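Local coordinates for protein oxalate biosynthetic component 1 (Burkholderia thailandensis, PDB 5IKY) that is a bifunctional enzyme of quorum sensing-dependent oxalogenesis, an oxalate-producing serine hydrolase of the alpha/beta hydrolase type with an additional lyase activity, at residues A[31-35]-A[239-243]; A[46-52]-A[246-250]; A[55-60]-A[159-165]; A[127-131]-A[488-492]; A[409-413]-A[455-459]. One frame throughout, in Å; residues are numbered along the deposited sequence.

In the fold
All five contacts lie in the first half of the chain, well away from the C-terminal alpha/beta hydrolase part. In contacts 1 and 2, centres 16 Å apart, the consecutive helices 29-33 and 37-49 meet the hairpin of strands 235-237 and 246-248. Their segments alternate along the chain. Contact 3, nested inside both loops, pairs the start of strand 60-64 with the end of strand 156-160, in a three-stranded antiparallel sheet. It touches contact 4 through Phe-164 and Gln-131. Contact 4 carries helix 126-138 to the hairpin 481-493; contact 5 is nested within that long loop, its centre 15 Å from that of contact 4, without touching it. Contacts 1, 2 and 4 join the N-terminal region to the part holding the parallel barrel-like sheet; contact 3 is internal to the first, contact 5 to the second.

Contact 1: A[31-35]-A[239-243]; sequences LLELL and IPGLN
Ile-239, the first residue of a type II turn, meets the end of helix 29-33 at two points: its CG2 faces CB of Leu-31, and its CD1 lies 4.4 Å from Leu-32 CD2. Pro-240 follows and buries the largest share. Its ring is set between two leucine side chains and a carbonyl, with CB 3.8 Å from Leu-34 CD2, and CG 3.9 Å from Leu-35 CD2 and 3.6 Å from Leu-31 O. The Leu-34 side chain slides past the ring in the opposite direction, while that of Leu-35 crosses it at about a right angle. Leu-34 gets there with CG anti to the backbone N (chi1 178°). The carbonyl of the proline is covered as well: Pro-240 O butts against the Leu-31 side chain, all four of its carbons within 3.7 Å, CD1 nearest at 3.4 Å. Gly-241, with positive phi, takes the third place of the turn. The turn is closed by Leu-242 N bonding to Ile-239 O at 3.1 Å, and Leu-242 CG then stands 4.3 Å from Leu-31 CD1. This is an apolar cover over the connection of a beta hairpin, strands 235-237 and 246-248. Thr-43 of helix 37-49 and Ile-27 of strand 26-28 line the side of Ile-239, while Ile-70 of strand 70-71 and Tyr-75 of the loop after it border the leucines around the proline.

Contact 2: A[46-52]-A[246-250]; sequences ALEANGW and IGIGS
Ile-246 forms the apolar centre: its CG2 is shared by Trp-52 and Leu-47, and its CD1 goes to Trp-52. CG2 lies 3.7 Å from Trp-52 NE1 and 4.1 Å from Leu-47 CD2, and CD1 comes 3.8 Å from Trp-52 CZ2. The isoleucine approaches the indole obliquely, from the direction opposite to that in which the tryptophan reaches out. Leu-47 CD2 sits over the face on the same side as Ile-246, offset toward the rim. Farther along strand 246-248, Ile-248 CD1 approaches Ala-46 CB, and the branched part of Ile-248 lies across the amide of Asn-50 at about a right angle, with CB 3.6 Å from ND2. That amide is the polar edge. A chi1 of -72°, with CG beside the residue's own backbone N, directs it to the strand end, and a chi2 of -96° sets its rotation. OD1 accepts a nearly straight bond from Gly-249 N (3.0 Å, 169°), the donor standing somewhat out of the carbonyl plane. ND2 donates to Ala-46 O at 2.6 Å, and that oxygen lies near the Asn-50 amide plane. Both ends of the amide are thus engaged, which holds it in this rotation and ties the end of helix 37-49 to the extended chain. Strand 235-237 pairs with strand 246-248 and sets Leu-237 against Ala-46, Leu-47 and Ile-248, while Ile-27 of strand 26-28 reaches Leu-47 and Trp-52.

Contact 3: A[55-60]-A[159-165]; sequences VPAGGI and YLSPDFV
Ile-60 and Leu-160 are a hydrogen-bonded pair of an antiparallel sheet, at the place where strand 156-160 gives way to helix 162-172. The bonds are reciprocal, Leu-160 N to Ile-60 O at 2.9 Å and Ile-60 N to Leu-160 O at 3.1 Å. The two side chains lie side by side and point the same way. Along Ile-60, chi1 of 62° wedges CG1 between the backbone N and the carbonyl carbon: from CB, the CG2 branch meets Val-165 CG2 at 3.8 Å, CG1 lies between Leu-160 CB, at 3.9 Å, and Val-165 CG2, and the CD1 tip comes near Leu-160 CD1. Leu-176, Leu-179 and Phe-180 of helix 176-181 also pack on this side chain. Before the bridge, the 55-60 chain curls round Pro-162, the first helical residue. Val-55 CG2 is 3.5 Å from Pro-162 CD, and the carbonyl O of Pro-56 faces Pro-162 CG. Gly-59 passes close to the strand end, its CA 3.2 Å from Leu-160 O. The Tyr-159 hydroxyl ends against Val-55 CG1, and Tyr-159 CD2 lies 3.3 Å from Ile-60 O; the ring is also stacked on Phe-26. Ser-161, at the N-cap, takes a weak bond from Phe-164 N on its OG. One turn into the helix, Val-165 CG2 lies 3.3 Å from Gly-58 O.

Contact 4: A[127-131]-A[488-492]; sequences DLVRQ and PGGVR
Val-129 and Arg-130, neighbours on helix 126-138, grip the loop 488-490 in different ways and join the helix to the hairpin of strands 481-483 and 491-493. The close-packed part is Val-129 on Pro-488 and the base of Arg-130 on Gly-489. With CG1 anti to the backbone N (chi1 178°), the valine sets this methyl 3.4 Å from Pro-488 O and 3.7 Å from Pro-488 CB, and the two side chains cross at about a right angle. Gly-489, at positive phi, passes the helix so closely that its CA lies 3.6 Å from Arg-130 CG. Pro-488 is buried further under Arg-117 and Leu-120 of helix 117-121.

The looser side is the outer part of the partly exposed Arg-130, beside Val-491. Its chain is extended from CG to NE and crosses Val-491 at about a right angle, meeting it through CD and CG1 at 3.9 Å. At its end NE donates to Gly-489 O, 2.7 Å away with an angle of 158°. The oxygen lies at the edge of the guanidinium, close to its plane, and the donor sits on a lone pair of that carbonyl. Beyond, Arg-492 points away from the helix and forms salt bridges with Asp-484 and Asp-499.

A charged group thus meets a main-chain carbonyl, not an acid, across this contact. The bond is directional and probably strengthened by the positive charge, and it depends on the course of the glycine loop, since the acceptor belongs to the backbone.

Contact 5: A[409-413]-A[455-459]; sequences IAKLL and PFQAL
Phe-456 and Leu-459 present their side chains to one flank of helix 403-415, where Ile-409, Ala-410 and Leu-413 receive them. Ile-409 CG2 lies at the edge of the Phe-456 ring, near its plane and 3.6 Å from CE1. The same methyl touches Leu-459 CD1, also at 3.6 Å, and so bridges the two. Ala-410 CB comes obliquely to the ring at CZ (3.9 Å). One turn on, Leu-413 divides its branches: CD1 stands 3.8 Å from Phe-456 CD1 and close to Pro-455 O, while CD2 meets Leu-459 CD2 tip to tip at 3.7 Å. In Ile-409, CG2, anti to the backbone N (chi1 -70° for CG1), is the branch directed between the Phe-456 edge and Leu-459 CD1.

Behind this layer, Leu-413 N bonds to Ile-409 O and keeps the two residues on the same helical flank. Across from them, Leu-459 N bonds to Phe-456 O at 2.7 Å, curling the chain so that both side chains reach the helix. His-421 and Ala-424 of helix 418-442 pack on Leu-459, and Leu-427 on Ile-409. The side-chain contacts are hydrocarbon on hydrocarbon, apart from Leu-413 CD1 against Pro-455 O, so shape and burial, with no polar bond between the segments, join helix 403-415 to the loop after strand 446-451 of the barrel-like sheet.

Contact 1: A[31-35]-A[239-243]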
# COMPACT_ATOMS: atom_id res chain seq x y z
N LEU A 31 46.77 16.98 3.76
CA LEU A 31 46.21 16.19 4.86
C LEU A 31 46.77 14.77 4.87
O LEU A 31 47.02 14.20 5.93
CB LEU A 31 44.68 16.15 4.77
CG LEU A 31 43.99 17.51 4.88
CD1 LEU A 31 42.47 17.34 4.95
CD2 LEU A 31 44.51 18.31 6.08
N LEU A 32 46.99 14.21 3.68
CA LEU A 32 47.55 12.87 3.55
C LEU A 32 49.07 12.88 3.73
O LEU A 32 49.62 12.03 4.42
CB LEU A 32 47.19 12.27 2.19
CG LEU A 32 45.72 11.94 1.97
CD1 LEU A 32 45.50 11.36 0.58
CD2 LEU A 32 45.22 10.99 3.03
N GLU A 33 49.72 13.86 3.12
CA GLU A 33 51.18 14.00 3.18
C GLU A 33 51.66 14.20 4.61
O GLU A 33 52.83 14.00 4.93
CB GLU A 33 51.64 15.16 2.30
CG GLU A 33 53.06 15.05 1.78
CD GLU A 33 53.37 16.11 0.74
OE1 GLU A 33 52.53 17.00 0.53
OE2 GLU A 33 54.47 16.04 0.13
N LEU A 34 50.73 14.60 5.47
CA LEU A 34 50.99 14.84 6.88
C LEU A 34 51.15 13.54 7.67
O LEU A 34 51.72 13.53 8.76
CB LEU A 34 49.84 15.69 7.45
CG LEU A 34 49.78 16.09 8.92
CD1 LEU A 34 49.20 17.49 9.02
CD2 LEU A 34 48.93 15.10 9.70
N LEU A 35 50.66 12.44 7.11
CA LEU A 35 50.77 11.13 7.73
C LEU A 35 52.19 10.56 7.61
O LEU A 35 52.96 10.99 6.76
CB LEU A 35 49.77 10.15 7.11
CG LEU A 35 48.31 10.28 7.54
CD1 LEU A 35 47.43 9.34 6.71
CD2 LEU A 35 48.18 9.97 9.02
N ILE A 239 40.87 10.49 8.55
CA ILE A 239 41.72 11.42 7.82
C ILE A 239 42.05 12.64 8.70
O ILE A 239 41.16 13.23 9.31
CB ILE A 239 41.05 11.89 6.52
CG1 ILE A 239 40.53 10.69 5.72
CG2 ILE A 239 42.01 12.72 5.68
CD1 ILE A 239 41.63 9.78 5.21
N PRO A 240 43.34 13.00 8.78
CA PRO A 240 43.76 14.18 9.55
C PRO A 240 43.04 15.45 9.12
O PRO A 240 42.99 15.75 7.92
CB PRO A 240 45.26 14.27 9.27
CG PRO A 240 45.66 12.88 8.94
CD PRO A 240 44.49 12.27 8.22
N GLY A 241 42.48 16.18 10.08
CA GLY A 241 41.81 17.44 9.79
C GLY A 241 40.34 17.30 9.39
O GLY A 241 39.67 18.31 9.15
N LEU A 242 39.85 16.07 9.32
CA LEU A 242 38.45 15.83 8.98
C LEU A 242 37.71 15.16 10.14
O LEU A 242 38.16 14.15 10.67
CB LEU A 242 38.36 14.96 7.72
CG LEU A 242 38.82 15.64 6.43
CD1 LEU A 242 38.78 14.66 5.27
CD2 LEU A 242 37.96 16.86 6.13
N ASN A 243 36.57 15.73 10.52
CA ASN A 243 35.82 15.21 11.66
C ASN A 243 34.86 14.09 11.29
O ASN A 243 34.10 13.61 12.12
CB ASN A 243 35.05 16.34 12.36
CG ASN A 243 34.04 17.03 11.45
OD1 ASN A 243 33.54 16.45 10.49
ND2 ASN A 243 33.74 18.29 11.77

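Contact 2: A[46-52]-A[246-250]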
# COMPACT_ATOMS: atom_id res chain seq x y z
N ALA A 46 43.89 2.44 0.04
CA ALA A 46 42.55 2.06 0.48
C ALA A 46 41.51 2.99 -0.14
O ALA A 46 40.43 2.56 -0.53
CB ALA A 46 42.45 2.09 2.00
N LEU A 47 41.86 4.28 -0.23
CA LEU A 47 40.99 5.26 -0.86
C LEU A 47 40.81 4.96 -2.34
O LEU A 47 39.68 4.93 -2.85
CB LEU A 47 41.55 6.67 -0.68
CG LEU A 47 41.41 7.31 0.71
CD1 LEU A 47 42.21 8.60 0.79
CD2 LEU A 47 39.95 7.56 1.04
N GLU A 48 41.92 4.71 -3.03
CA GLU A 48 41.88 4.47 -4.47
C GLU A 48 41.16 3.17 -4.81
O GLU A 48 40.59 3.04 -5.90
CB GLU A 48 43.30 4.45 -5.04
CG GLU A 48 44.04 5.77 -4.90
CD GLU A 48 45.29 5.85 -5.75
OE1 GLU A 48 46.14 4.95 -5.64
OE2 GLU A 48 45.42 6.83 -6.52
N ALA A 49 41.16 2.23 -3.88
CA ALA A 49 40.43 0.98 -4.06
C ALA A 49 38.93 1.19 -3.89
O ALA A 49 38.13 0.35 -4.30
CB ALA A 49 40.93 -0.07 -3.08
N ASN A 50 38.56 2.31 -3.28
CA ASN A 50 37.15 2.62 -3.06
C ASN A 50 36.67 3.79 -3.91
O ASN A 50 35.76 4.52 -3.52
CB ASN A 50 36.91 2.92 -1.58
CG ASN A 50 36.98 1.67 -0.71
OD1 ASN A 50 35.95 1.06 -0.40
ND2 ASN A 50 38.19 1.29 -0.32
N GLY A 51 37.28 3.96 -5.08
CA GLY A 51 36.80 4.93 -6.06
C GLY A 51 37.50 6.28 -6.06
O GLY A 51 37.32 7.06 -6.99
N TRP A 52 38.27 6.57 -5.02
CA TRP A 52 38.96 7.85 -4.93
C TRP A 52 40.03 7.99 -6.01
O TRP A 52 40.82 7.08 -6.23
CB TRP A 52 39.58 8.04 -3.54
CG TRP A 52 38.57 8.25 -2.47
CD1 TRP A 52 37.81 7.29 -1.86
CD2 TRP A 52 38.19 9.50 -1.87
NE1 TRP A 52 36.98 7.87 -0.92
CE2 TRP A 52 37.20 9.22 -0.91
CE3 TRP A 52 38.60 10.82 -2.06
CZ2 TRP A 52 36.61 10.22 -0.14
CZ3 TRP A 52 38.01 11.81 -1.29
CH2 TRP A 52 37.03 11.50 -0.34
N ILE A 246 36.08 8.26 6.42
CA ILE A 246 35.65 7.75 5.12
C ILE A 246 35.27 6.27 5.21
O ILE A 246 36.07 5.44 5.63
CB ILE A 246 36.74 7.92 4.06
CG1 ILE A 246 37.28 9.35 4.06
CG2 ILE A 246 36.20 7.54 2.68
CD1 ILE A 246 36.26 10.38 3.64
N GLY A 247 34.05 5.95 4.81
CA GLY A 247 33.59 4.58 4.81
C GLY A 247 34.16 3.79 3.66
O GLY A 247 34.03 4.19 2.50
N ILE A 248 34.80 2.67 3.97
CA ILE A 248 35.36 1.79 2.94
C ILE A 248 34.83 0.37 3.10
O ILE A 248 34.39 -0.03 4.18
CB ILE A 248 36.91 1.77 2.99
CG1 ILE A 248 37.40 1.26 4.34
CG2 ILE A 248 37.47 3.15 2.70
CD1 ILE A 248 38.91 1.12 4.41
N GLY A 249 34.89 -0.40 2.02
CA GLY A 249 34.37 -1.75 2.01
C GLY A 249 33.90 -2.12 0.62
O GLY A 249 33.61 -1.25 -0.20
N SER A 250 33.84 -3.42 0.35
CA SER A 250 33.47 -3.90 -0.98
C SER A 250 31.97 -3.79 -1.24
O SER A 250 31.54 -3.68 -2.39
CB SER A 250 33.91 -5.35 -1.17
OG SER A 250 35.27 -5.52 -0.82

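Contact 3: A[55-60]-A[159-165]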
# COMPACT_ATOMS: atom_id res chain seq x y z
N VAL A 55 43.91 13.85 -8.11
CA VAL A 55 43.49 14.93 -8.98
C VAL A 55 44.35 16.17 -8.75
O VAL A 55 44.68 16.50 -7.61
CB VAL A 55 41.98 15.23 -8.77
CG1 VAL A 55 41.71 15.84 -7.39
CG2 VAL A 55 41.44 16.12 -9.87
N PRO A 56 44.76 16.85 -9.83
CA PRO A 56 45.59 18.05 -9.70
C PRO A 56 44.82 19.25 -9.15
O PRO A 56 43.61 19.18 -8.95
CB PRO A 56 46.05 18.33 -11.13
CG PRO A 56 45.02 17.67 -11.99
CD PRO A 56 44.60 16.45 -11.24
N ALA A 57 45.53 20.35 -8.91
CA ALA A 57 44.90 21.58 -8.46
C ALA A 57 43.98 22.15 -9.54
O ALA A 57 44.08 21.77 -10.71
CB ALA A 57 45.95 22.61 -8.07
N GLY A 58 43.08 23.04 -9.15
CA GLY A 58 42.19 23.67 -10.10
C GLY A 58 40.71 23.38 -9.88
O GLY A 58 39.86 23.98 -10.53
N GLY A 59 40.42 22.47 -8.96
CA GLY A 59 39.04 22.14 -8.63
C GLY A 59 38.44 23.08 -7.60
O GLY A 59 39.16 23.76 -6.88
N ILE A 60 37.11 23.12 -7.53
CA ILE A 60 36.42 23.98 -6.58
C ILE A 60 35.67 23.17 -5.53
O ILE A 60 35.26 22.04 -5.79
CB ILE A 60 35.43 24.93 -7.28
CG1 ILE A 60 34.35 24.14 -8.00
CG2 ILE A 60 36.17 25.84 -8.26
CD1 ILE A 60 33.35 25.00 -8.73
N TYR A 159 32.62 18.82 -3.98
CA TYR A 159 33.80 19.16 -4.77
C TYR A 159 33.56 18.89 -6.25
O TYR A 159 32.84 17.97 -6.62
CB TYR A 159 35.01 18.37 -4.27
CG TYR A 159 36.24 18.46 -5.15
CD1 TYR A 159 36.48 17.53 -6.15
CD2 TYR A 159 37.17 19.48 -4.97
CE1 TYR A 159 37.60 17.61 -6.95
CE2 TYR A 159 38.29 19.57 -5.76
CZ TYR A 159 38.50 18.63 -6.75
OH TYR A 159 39.62 18.70 -7.55
N LEU A 160 34.18 19.71 -7.10
CA LEU A 160 34.15 19.49 -8.54
C LEU A 160 35.57 19.50 -9.08
O LEU A 160 36.38 20.37 -8.74
CB LEU A 160 33.31 20.56 -9.24
CG LEU A 160 31.80 20.49 -9.00
CD1 LEU A 160 31.08 21.64 -9.69
CD2 LEU A 160 31.25 19.16 -9.48
N SER A 161 35.88 18.52 -9.93
CA SER A 161 37.22 18.36 -10.49
C SER A 161 37.63 19.55 -11.36
O SER A 161 36.77 20.28 -11.86
CB SER A 161 37.29 17.07 -11.31
OG SER A 161 36.43 17.14 -12.43
N PRO A 162 38.95 19.76 -11.51
CA PRO A 162 39.49 20.77 -12.42
C PRO A 162 38.85 20.69 -13.80
O PRO A 162 38.57 21.71 -14.42
CB PRO A 162 40.98 20.42 -12.51
CG PRO A 162 41.26 19.50 -11.35
CD PRO A 162 39.98 19.22 -10.62
N ASP A 163 38.61 19.46 -14.25
CA ASP A 163 37.97 19.21 -15.53
C ASP A 163 36.61 19.90 -15.62
O ASP A 163 36.27 20.49 -16.64
CB ASP A 163 37.82 17.70 -15.76
CG ASP A 163 37.76 17.34 -17.23
OD1 ASP A 163 38.83 17.13 -17.83
OD2 ASP A 163 36.63 17.26 -17.77
N PHE A 164 35.85 19.83 -14.53
CA PHE A 164 34.57 20.53 -14.44
C PHE A 164 34.76 22.04 -14.52
O PHE A 164 34.04 22.73 -15.24
CB PHE A 164 33.84 20.17 -13.15
CG PHE A 164 32.94 18.97 -13.27
CD1 PHE A 164 31.70 19.07 -13.87
CD2 PHE A 164 33.34 17.74 -12.76
CE1 PHE A 164 30.87 17.97 -13.98
CE2 PHE A 164 32.51 16.64 -12.86
CZ PHE A 164 31.27 16.76 -13.47
N VAL A 165 35.74 22.54 -13.77
CA VAL A 165 35.98 23.97 -13.66
C VAL A 165 36.39 24.59 -14.99
O VAL A 165 35.91 25.66 -15.37
CB VAL A 165 37.05 24.27 -12.60
CG1 VAL A 165 37.23 25.77 -12.43
CG2 VAL A 165 36.68 23.62 -11.27

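Contact 4: A[127-131]-A[488-492]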
# COMPACT_ATOMS: atom_id res chain seq x y z
N ASP A 127 25.52 18.72 -22.48
CA ASP A 127 26.21 17.56 -21.92
C ASP A 127 26.91 17.93 -20.62
O ASP A 127 26.95 17.14 -19.68
CB ASP A 127 27.21 16.99 -22.92
CG ASP A 127 27.92 15.75 -22.39
OD1 ASP A 127 27.25 14.72 -22.19
OD2 ASP A 127 29.15 15.81 -22.18
N LEU A 128 27.45 19.15 -20.58
CA LEU A 128 28.10 19.65 -19.38
C LEU A 128 27.11 19.82 -18.24
O LEU A 128 27.40 19.49 -17.09
CB LEU A 128 28.80 20.99 -19.67
CG LEU A 128 29.45 21.67 -18.46
CD1 LEU A 128 30.65 20.87 -17.98
CD2 LEU A 128 29.86 23.10 -18.80
N VAL A 129 25.92 20.33 -18.57
CA VAL A 129 24.87 20.54 -17.58
C VAL A 129 24.47 19.23 -16.90
O VAL A 129 24.33 19.17 -15.68
CB VAL A 129 23.62 21.18 -18.21
CG1 VAL A 129 22.52 21.35 -17.17
CG2 VAL A 129 23.97 22.53 -18.83
N ARG A 130 24.30 18.18 -17.71
CA ARG A 130 23.93 16.87 -17.19
C ARG A 130 24.94 16.34 -16.19
O ARG A 130 24.57 15.90 -15.10
CB ARG A 130 23.79 15.86 -18.34
CG ARG A 130 22.67 16.16 -19.31
CD ARG A 130 22.36 14.93 -20.13
NE ARG A 130 21.22 15.14 -21.02
CZ ARG A 130 21.32 15.28 -22.34
NH1 ARG A 130 22.51 15.23 -22.92
NH2 ARG A 130 20.23 15.47 -23.07
N GLN A 131 26.21 16.39 -16.56
CA GLN A 131 27.28 15.88 -15.72
C GLN A 131 27.35 16.65 -14.40
O GLN A 131 27.67 16.08 -13.36
CB GLN A 131 28.62 15.95 -16.45
CG GLN A 131 28.64 15.15 -17.74
CD GLN A 131 29.94 15.30 -18.50
OE1 GLN A 131 30.98 15.62 -17.92
NE2 GLN A 131 29.90 15.06 -19.81
N PRO A 488 17.24 20.62 -15.92
CA PRO A 488 18.11 20.94 -17.06
C PRO A 488 19.02 19.76 -17.39
O PRO A 488 19.81 19.33 -16.55
CB PRO A 488 18.93 22.14 -16.57
CG PRO A 488 18.81 22.11 -15.08
CD PRO A 488 17.46 21.54 -14.79
N GLY A 489 18.90 19.24 -18.61
CA GLY A 489 19.61 18.04 -19.01
C GLY A 489 18.67 16.86 -19.10
O GLY A 489 18.95 15.89 -19.80
N GLY A 490 17.56 16.94 -18.37
CA GLY A 490 16.52 15.93 -18.44
C GLY A 490 16.75 14.70 -17.59
O GLY A 490 15.88 13.82 -17.51
N VAL A 491 17.91 14.62 -16.95
CA VAL A 491 18.25 13.45 -16.15
C VAL A 491 18.84 13.84 -14.79
O VAL A 491 19.52 14.86 -14.66
CB VAL A 491 19.24 12.53 -16.91
CG1 VAL A 491 20.59 13.21 -17.08
CG2 VAL A 491 19.38 11.19 -16.21
N ARG A 492 18.56 13.04 -13.77
CA ARG A 492 19.09 13.25 -12.43
C ARG A 492 19.23 11.92 -11.70
O ARG A 492 18.79 10.89 -12.19
CB ARG A 492 18.19 14.19 -11.63
CG ARG A 492 16.77 13.67 -11.50
CD ARG A 492 15.95 14.50 -10.53
NE ARG A 492 14.56 14.04 -10.51
CZ ARG A 492 14.13 13.01 -9.78
NH1 ARG A 492 14.97 12.35 -9.00
NH2 ARG A 492 12.85 12.66 -9.84

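Contact 5: A[409-413]-A[455-459]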
# COMPACT_ATOMS: atom_id res chain seq x y z
N ILE A 409 23.49 1.33 -30.81
CA ILE A 409 22.31 1.83 -30.11
C ILE A 409 22.64 2.93 -29.11
O ILE A 409 21.93 3.94 -29.01
CB ILE A 409 21.58 0.68 -29.37
CG1 ILE A 409 20.91 -0.26 -30.37
CG2 ILE A 409 20.55 1.22 -28.39
CD1 ILE A 409 20.24 -1.46 -29.73
N ALA A 410 23.73 2.75 -28.37
CA ALA A 410 24.17 3.73 -27.38
C ALA A 410 24.45 5.09 -28.01
O ALA A 410 24.24 6.13 -27.38
CB ALA A 410 25.41 3.22 -26.65
N LYS A 411 24.91 5.08 -29.25
CA LYS A 411 25.22 6.33 -29.95
C LYS A 411 23.96 7.07 -30.38
O LYS A 411 23.89 8.30 -30.29
CB LYS A 411 26.09 6.06 -31.18
CG LYS A 411 27.58 6.22 -30.92
CD LYS A 411 28.32 6.54 -32.21
CE LYS A 411 27.49 7.44 -33.12
NZ LYS A 411 28.33 8.16 -34.12
N LEU A 412 22.95 6.33 -30.84
CA LEU A 412 21.70 6.94 -31.26
C LEU A 412 20.97 7.56 -30.07
O LEU A 412 20.27 8.56 -30.21
CB LEU A 412 20.80 5.92 -31.96
CG LEU A 412 21.29 5.40 -33.31
CD1 LEU A 412 21.54 3.90 -33.26
CD2 LEU A 412 20.30 5.74 -34.41
N LEU A 413 21.15 6.96 -28.90
CA LEU A 413 20.57 7.49 -27.67
C LEU A 413 21.17 8.85 -27.34
O LEU A 413 20.48 9.75 -26.85
CB LEU A 413 20.77 6.52 -26.51
CG LEU A 413 20.02 5.19 -26.62
CD1 LEU A 413 20.32 4.30 -25.43
CD2 LEU A 413 18.53 5.44 -26.75
N PRO A 455 21.54 3.92 -19.55
CA PRO A 455 21.05 4.81 -20.61
C PRO A 455 19.96 4.20 -21.49
O PRO A 455 19.10 4.92 -21.98
CB PRO A 455 22.31 5.09 -21.44
CG PRO A 455 23.45 4.78 -20.54
CD PRO A 455 22.98 3.64 -19.69
N PHE A 456 20.01 2.89 -21.68
CA PHE A 456 19.09 2.21 -22.59
C PHE A 456 17.65 2.18 -22.07
O PHE A 456 16.74 1.76 -22.78
CB PHE A 456 19.57 0.77 -22.84
CG PHE A 456 20.95 0.69 -23.42
CD1 PHE A 456 21.15 0.68 -24.79
CD2 PHE A 456 22.06 0.64 -22.59
CE1 PHE A 456 22.42 0.61 -25.33
CE2 PHE A 456 23.34 0.57 -23.12
CZ PHE A 456 23.52 0.56 -24.49
N GLN A 457 17.44 2.64 -20.84
CA GLN A 457 16.11 2.63 -20.22
C GLN A 457 15.13 3.53 -20.95
O GLN A 457 13.92 3.46 -20.72
CB GLN A 457 16.19 3.02 -18.75
CG GLN A 457 16.62 1.88 -17.84
CD GLN A 457 16.33 2.13 -16.38
OE1 GLN A 457 16.01 3.25 -15.98
NE2 GLN A 457 16.44 1.09 -15.56
N ALA A 458 15.64 4.37 -21.84
CA ALA A 458 14.79 5.17 -22.71
C ALA A 458 14.10 4.29 -23.75
O ALA A 458 13.13 4.70 -24.37
CB ALA A 458 15.60 6.26 -23.39
N LEU A 459 14.61 3.07 -23.92
CA LEU A 459 14.06 2.12 -24.88
C LEU A 459 13.14 1.11 -24.22
O LEU A 459 12.48 0.32 -24.89
CB LEU A 459 15.19 1.38 -25.60
CG LEU A 459 16.30 2.21 -26.23
CD1 LEU A 459 17.35 1.29 -26.82
CD2 LEU A 459 15.74 3.14 -27.29